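Local atomic coordinates of amino acid ABC transporter, periplasmic amino acid-binding protein, putative (Streptococcus pneumoniae, PDB entry 4I62), a protein that binds L-arginine in the cleft of a type II periplasmic binding protein fold, probably delivering amino acids to an ABC importer. Residues V65-E70 with K257-A262; T123-A128 with Y227-K232. One frame throughout, in Å; residues are numbered along the deposited sequence. Where two conformers were deposited one is given.

Contact 1 (V65-E70 with K257-A262)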
loop_
_atom_site.group_PDB
_atom_site.type_symbol
_atom_site.label_atom_id
_atom_site.label_comp_id
_atom_site.label_asym_id
_atom_site.label_seq_id
_atom_site.Cartn_x
_atom_site.Cartn_y
_atom_site.Cartn_z
ATOM N N VAL A 65 -8.185 9.655 -2.924
ATOM C CA VAL A 65 -9.110 9.220 -1.894
ATOM C C VAL A 65 -8.660 7.860 -1.368
ATOM O O VAL A 65 -7.788 7.221 -1.953
ATOM C CB VAL A 65 -10.553 9.097 -2.458
ATOM C CG1 VAL A 65 -11.066 10.434 -2.967
ATOM C CG2 VAL A 65 -10.615 8.069 -3.550
ATOM N N GLY A 66 -9.268 7.422 -0.273
ATOM C CA GLY A 66 -9.078 6.070 0.231
ATOM C C GLY A 66 -8.985 6.008 1.749
ATOM O O GLY A 66 -8.965 7.049 2.443
ATOM N N SER A 67 -8.900 4.791 2.291
ATOM C CA SER A 67 -8.917 4.663 3.738
ATOM C C SER A 67 -7.704 5.297 4.408
ATOM O O SER A 67 -7.817 5.780 5.539
ATOM C CB SER A 67 -9.048 3.200 4.142
ATOM O OG SER A 67 -7.984 2.419 3.641
ATOM N N ASP A 68 -6.542 5.318 3.743
ATOM C CA ASP A 68 -5.371 5.952 4.325
ATOM C C ASP A 68 -5.538 7.477 4.313
ATOM O O ASP A 68 -4.969 8.169 5.160
ATOM C CB ASP A 68 -4.090 5.619 3.529
ATOM C CG ASP A 68 -3.427 4.306 3.931
ATOM O OD1 ASP A 68 -3.792 3.719 4.962
ATOM O OD2 ASP A 68 -2.467 3.908 3.209
ATOM N N ILE A 69 -6.289 8.017 3.346
ATOM C CA ILE A 69 -6.559 9.454 3.324
ATOM C C ILE A 69 -7.465 9.789 4.523
ATOM O O ILE A 69 -7.267 10.804 5.205
ATOM C CB ILE A 69 -7.222 9.906 1.997
ATOM C CG1 ILE A 69 -6.238 9.912 0.840
ATOM C CG2 ILE A 69 -7.815 11.303 2.137
ATOM C CD1 ILE A 69 -5.580 8.622 0.473
ATOM N N GLU A 70 -8.460 8.940 4.803
ATOM C CA GLU A 70 -9.318 9.172 5.969
ATOM C C GLU A 70 -8.533 9.055 7.276
ATOM O O GLU A 70 -8.760 9.842 8.205
ATOM C CB GLU A 70 -10.515 8.224 5.907
ATOM C CG GLU A 70 -11.386 8.446 4.672
ATOM C CD GLU A 70 -11.896 9.872 4.582
ATOM O OE1 GLU A 70 -12.461 10.349 5.586
ATOM O OE2 GLU A 70 -11.737 10.536 3.536
ATOM N N LYS A 257 -14.780 0.104 8.758
ATOM C CA LYS A 257 -15.765 0.745 7.897
ATOM C C LYS A 257 -15.063 1.583 6.808
ATOM O O LYS A 257 -15.501 1.590 5.652
ATOM C CB LYS A 257 -16.725 1.601 8.732
ATOM C CG LYS A 257 -17.591 0.806 9.711
ATOM C CD LYS A 257 -18.414 1.707 10.614
ATOM C CE LYS A 257 -19.050 0.952 11.782
ATOM N NZ LYS A 257 -19.901 1.825 12.613
ATOM N N LEU A 258 -13.973 2.254 7.166
ATOM C CA LEU A 258 -13.269 3.114 6.202
ATOM C C LEU A 258 -12.706 2.296 5.050
ATOM O O LEU A 258 -12.771 2.717 3.874
ATOM C CB LEU A 258 -12.144 3.903 6.898
ATOM C CG LEU A 258 -12.526 4.959 7.939
ATOM C CD1 LEU A 258 -11.249 5.488 8.584
ATOM C CD2 LEU A 258 -13.308 6.063 7.278
ATOM N N ILE A 259 -12.151 1.142 5.377
ATOM C CA ILE A 259 -11.561 0.285 4.362
ATOM C C ILE A 259 -12.664 -0.269 3.465
ATOM O O ILE A 259 -12.509 -0.272 2.234
ATOM C CB ILE A 259 -10.696 -0.796 5.013
ATOM C CG1 ILE A 259 -9.481 -0.136 5.710
ATOM C CG2 ILE A 259 -10.272 -1.821 3.965
ATOM C CD1 ILE A 259 -8.689 -1.088 6.615
ATOM N N GLU A 260 -13.783 -0.687 4.045
ATOM C CA GLU A 260 -14.881 -1.192 3.228
ATOM C C GLU A 260 -15.481 -0.116 2.329
ATOM O O GLU A 260 -15.761 -0.375 1.155
ATOM C CB GLU A 260 -15.959 -1.827 4.101
ATOM C CG GLU A 260 -15.527 -3.129 4.742
ATOM C CD GLU A 260 -15.076 -4.167 3.727
ATOM O OE1 GLU A 260 -15.777 -4.365 2.707
ATOM O OE2 GLU A 260 -14.012 -4.784 3.945
ATOM N N ASP A 261 -15.687 1.087 2.862
ATOM C CA ASP A 261 -16.221 2.187 2.073
ATOM C C ASP A 261 -15.304 2.478 0.897
ATOM O O ASP A 261 -15.755 2.699 -0.227
ATOM C CB ASP A 261 -16.334 3.481 2.903
ATOM C CG ASP A 261 -17.413 3.443 3.964
ATOM O OD1 ASP A 261 -18.245 2.503 3.978
ATOM O OD2 ASP A 261 -17.423 4.403 4.785
ATOM N N ALA A 262 -14.012 2.536 1.177
ATOM C CA ALA A 262 -13.053 2.902 0.152
ATOM C C ALA A 262 -12.999 1.823 -0.933
ATOM O O ALA A 262 -12.836 2.121 -2.117
ATOM C CB ALA A 262 -11.688 3.102 0.779
#
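Ser67, in the first turn of helix 67-79, meets Leu258 and Ile259 of the C-terminal helix 254-265, a helix-helix contact within the type II periplasmic binding protein fold of this solute-binding protein. With no hydrogen bond between the segments, the contact between them is one of van der Waals packing, and the small residues Gly66, Ser67 and Ala262 let the backbones come close: the CA atoms of Gly66 and Ala262 are 5.1 Å apart. Gly66 is the N-cap residue, and its carbonyl O accepts the N-H of Glu70 in the first helical turn. Ser67 CB faces the carbonyl of Leu258, while its hydroxyl, turned between the backbone N and the carbonyl carbon (chi1 59°), lies against the aliphatic flank of Ile259, with OG 3.6 Å from CG1. One turn along, both methyls of Leu258 abut the base of Glu70, CD2 3.8 Å and CD1 3.9 Å from its CB. Glu70 thus offers only its methylenes here; its chain bends at chi2 (-57°) and carries the carboxylate away to a salt bridge with Lys73. At the other end, the methyl CB of Ala262 sits 3.6 Å from the backbone N of Ser67.

Contact 2 (T123-A128 with Y227-K232)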
loop_
_atom_site.group_PDB
_atom_site.type_symbol
_atom_site.label_atom_id
_atom_site.label_comp_id
_atom_site.label_asym_id
_atom_site.label_seq_id
_atom_site.Cartn_x
_atom_site.Cartn_y
_atom_site.Cartn_z
ATOM N N THR A 123 1.870 1.873 15.821
ATOM C CA THR A 123 1.263 0.576 16.011
ATOM C C THR A 123 0.608 0.146 14.669
ATOM O O THR A 123 0.188 0.982 13.871
ATOM C CB THR A 123 0.236 0.673 17.128
ATOM O OG1 THR A 123 -0.079 -0.628 17.616
ATOM C CG2 THR A 123 -1.030 1.321 16.678
ATOM N N PRO A 124 0.520 -1.158 14.398
ATOM C CA PRO A 124 -0.028 -1.553 13.097
ATOM C C PRO A 124 -1.511 -1.263 12.981
ATOM O O PRO A 124 -2.260 -1.325 13.999
ATOM C CB PRO A 124 0.181 -3.073 13.061
ATOM C CG PRO A 124 1.189 -3.371 14.102
ATOM C CD PRO A 124 1.189 -2.267 15.101
ATOM N N TYR A 125 -1.958 -0.992 11.774
ATOM C CA TYR A 125 -3.363 -0.745 11.520
ATOM C C TYR A 125 -4.037 -1.704 10.553
ATOM O O TYR A 125 -5.255 -1.585 10.365
ATOM C CB TYR A 125 -3.659 0.710 11.143
ATOM C CG TYR A 125 -3.117 1.145 9.803
ATOM C CD1 TYR A 125 -3.847 0.964 8.644
ATOM C CD2 TYR A 125 -1.889 1.806 9.707
ATOM C CE1 TYR A 125 -3.354 1.396 7.395
ATOM C CE2 TYR A 125 -1.384 2.254 8.484
ATOM C CZ TYR A 125 -2.136 2.042 7.334
ATOM O OH TYR A 125 -1.660 2.495 6.126
ATOM N N TYR A 126 -3.286 -2.607 9.923
ATOM C CA TYR A 126 -3.903 -3.566 9.010
ATOM C C TYR A 126 -2.942 -4.721 8.885
ATOM O O TYR A 126 -1.710 -4.528 8.990
ATOM C CB TYR A 126 -4.090 -2.953 7.616
ATOM C CG TYR A 126 -4.906 -3.796 6.687
ATOM C CD1 TYR A 126 -6.283 -3.790 6.784
ATOM C CD2 TYR A 126 -4.323 -4.598 5.716
ATOM C CE1 TYR A 126 -7.075 -4.575 5.958
ATOM C CE2 TYR A 126 -5.121 -5.422 4.888
ATOM C CZ TYR A 126 -6.487 -5.381 5.011
ATOM O OH TYR A 126 -7.286 -6.158 4.188
ATOM N N THR A 127 -3.462 -5.929 8.657
ATOM C CA THR A 127 -2.593 -7.059 8.354
ATOM C C THR A 127 -3.059 -7.752 7.106
ATOM O O THR A 127 -4.250 -8.006 6.903
ATOM C CB THR A 127 -2.524 -8.054 9.481
ATOM O OG1 THR A 127 -3.845 -8.517 9.757
ATOM C CG2 THR A 127 -1.916 -7.394 10.691
ATOM N N ALA A 128 -2.097 -8.062 6.253
ATOM C CA ALA A 128 -2.377 -8.559 4.904
ATOM C C ALA A 128 -1.639 -9.854 4.588
ATOM O O ALA A 128 -0.615 -10.133 5.209
ATOM C CB ALA A 128 -1.997 -7.491 3.862
ATOM N N TYR A 227 0.624 -3.255 8.108
ATOM C CA TYR A 227 0.776 -1.882 7.688
ATOM C C TYR A 227 0.849 -0.952 8.913
ATOM O O TYR A 227 0.163 -1.169 9.911
ATOM C CB TYR A 227 -0.411 -1.406 6.851
ATOM C CG TYR A 227 -0.620 -2.025 5.512
ATOM C CD1 TYR A 227 0.274 -2.928 4.961
ATOM C CD2 TYR A 227 -1.766 -1.681 4.791
ATOM C CE1 TYR A 227 0.027 -3.484 3.679
ATOM C CE2 TYR A 227 -2.019 -2.221 3.546
ATOM C CZ TYR A 227 -1.129 -3.120 3.003
ATOM O OH TYR A 227 -1.416 -3.616 1.738
ATOM N N ALA A 228 1.681 0.082 8.782
ATOM C CA ALA A 228 1.851 1.066 9.834
ATOM C C ALA A 228 2.211 2.406 9.206
ATOM O O ALA A 228 2.599 2.487 8.019
ATOM C CB ALA A 228 2.909 0.601 10.813
ATOM N N VAL A 229 2.071 3.471 9.985
ATOM C CA VAL A 229 2.489 4.797 9.567
ATOM C C VAL A 229 3.966 4.973 9.880
ATOM O O VAL A 229 4.396 4.693 10.999
ATOM C CB VAL A 229 1.670 5.844 10.315
ATOM C CG1 VAL A 229 2.177 7.262 10.020
ATOM C CG2 VAL A 229 0.179 5.673 10.033
ATOM N N ALA A 230 4.742 5.414 8.883
ATOM C CA ALA A 230 6.185 5.632 9.117
ATOM C C ALA A 230 6.459 7.084 9.379
ATOM O O ALA A 230 5.837 7.990 8.787
ATOM C CB ALA A 230 7.001 5.178 7.902
ATOM N N MET A 231 7.418 7.317 10.252
ATOM C CA MET A 231 7.839 8.665 10.590
ATOM C C MET A 231 9.333 8.640 10.931
ATOM O O MET A 231 9.940 7.573 11.032
ATOM C CB MET A 231 6.995 9.222 11.741
ATOM C CG MET A 231 7.196 8.510 13.034
ATOM S SD MET A 231 5.804 8.721 14.177
ATOM C CE MET A 231 4.666 7.486 13.533
ATOM N N LYS A 232 9.921 9.818 11.054
ATOM C CA LYS A 232 11.332 9.881 11.395
ATOM C C LYS A 232 11.595 9.268 12.756
ATOM O O LYS A 232 10.754 9.313 13.668
ATOM C CB LYS A 232 11.871 11.304 11.312
ATOM C CG LYS A 232 12.370 11.671 9.914
ATOM C CD LYS A 232 12.831 13.123 9.861
ATOM C CE LYS A 232 14.031 13.351 10.766
ATOM N NZ LYS A 232 15.198 12.513 10.332
HETATM O O HOH W 1 1.087 3.205 5.736
#
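The carbonyl O of Tyr227 is gripped twice from the 123-128 segment: Tyr125 N donates a straight hydrogen bond of 2.8 Å (164° at the hydrogen), and Pro124 CA adds a CH...O contact at 3.2 Å. Tyr227 N in turn donates to Tyr126 O, also at 2.8 Å, so one residue is held through both its backbone polar groups as two antiparallel chain segments meet. Three tyrosines pack around this junction. The Tyr125 ring, which chi1 of 68° turns along the backbone of Tyr227 and Ala228, receives Tyr227 CB over one face in a CH-pi contact, 4.1 Å from the ring centroid. Its hydroxyl is bridged by a water to Ala228 O. Tyr126 and Tyr227 run side by side and point the same way, their planes inclined at 35°, with Tyr126 CD2 over a face of the Tyr227 ring near its rim. Phe52 meets both these rings edge-to-face, and Glu198 takes the Tyr227 hydroxyl in a hydrogen bond. Tyr227 itself touches the bound arginine, so the junction helps build the ligand pocket. Helix 236-251 packs on Tyr125 and Val229, and strands 119-121 and 104-105 border the segment 227-232 further along.

How the contacts relate
Contact 1 is buried and joins two helices by van der Waals packing, with no hydrogen bond between the segments, its Ser67 side chain about 10 Å from the bound arginine; contact 2 is partly buried, relies on backbone hydrogen bonds and aromatic rings, and reaches the ligand directly. They share no helix or strand, and along the chain contact 2 is nested inside the loop that contact 1 closes. Their centres are 15 Å apart, yet they touch: Asp68 OD1 lies 2.7 Å from Tyr125 OH, a probable though weak hydrogen bond, and Ile259 CD1 packs 3.6 Å from Tyr126 CD1.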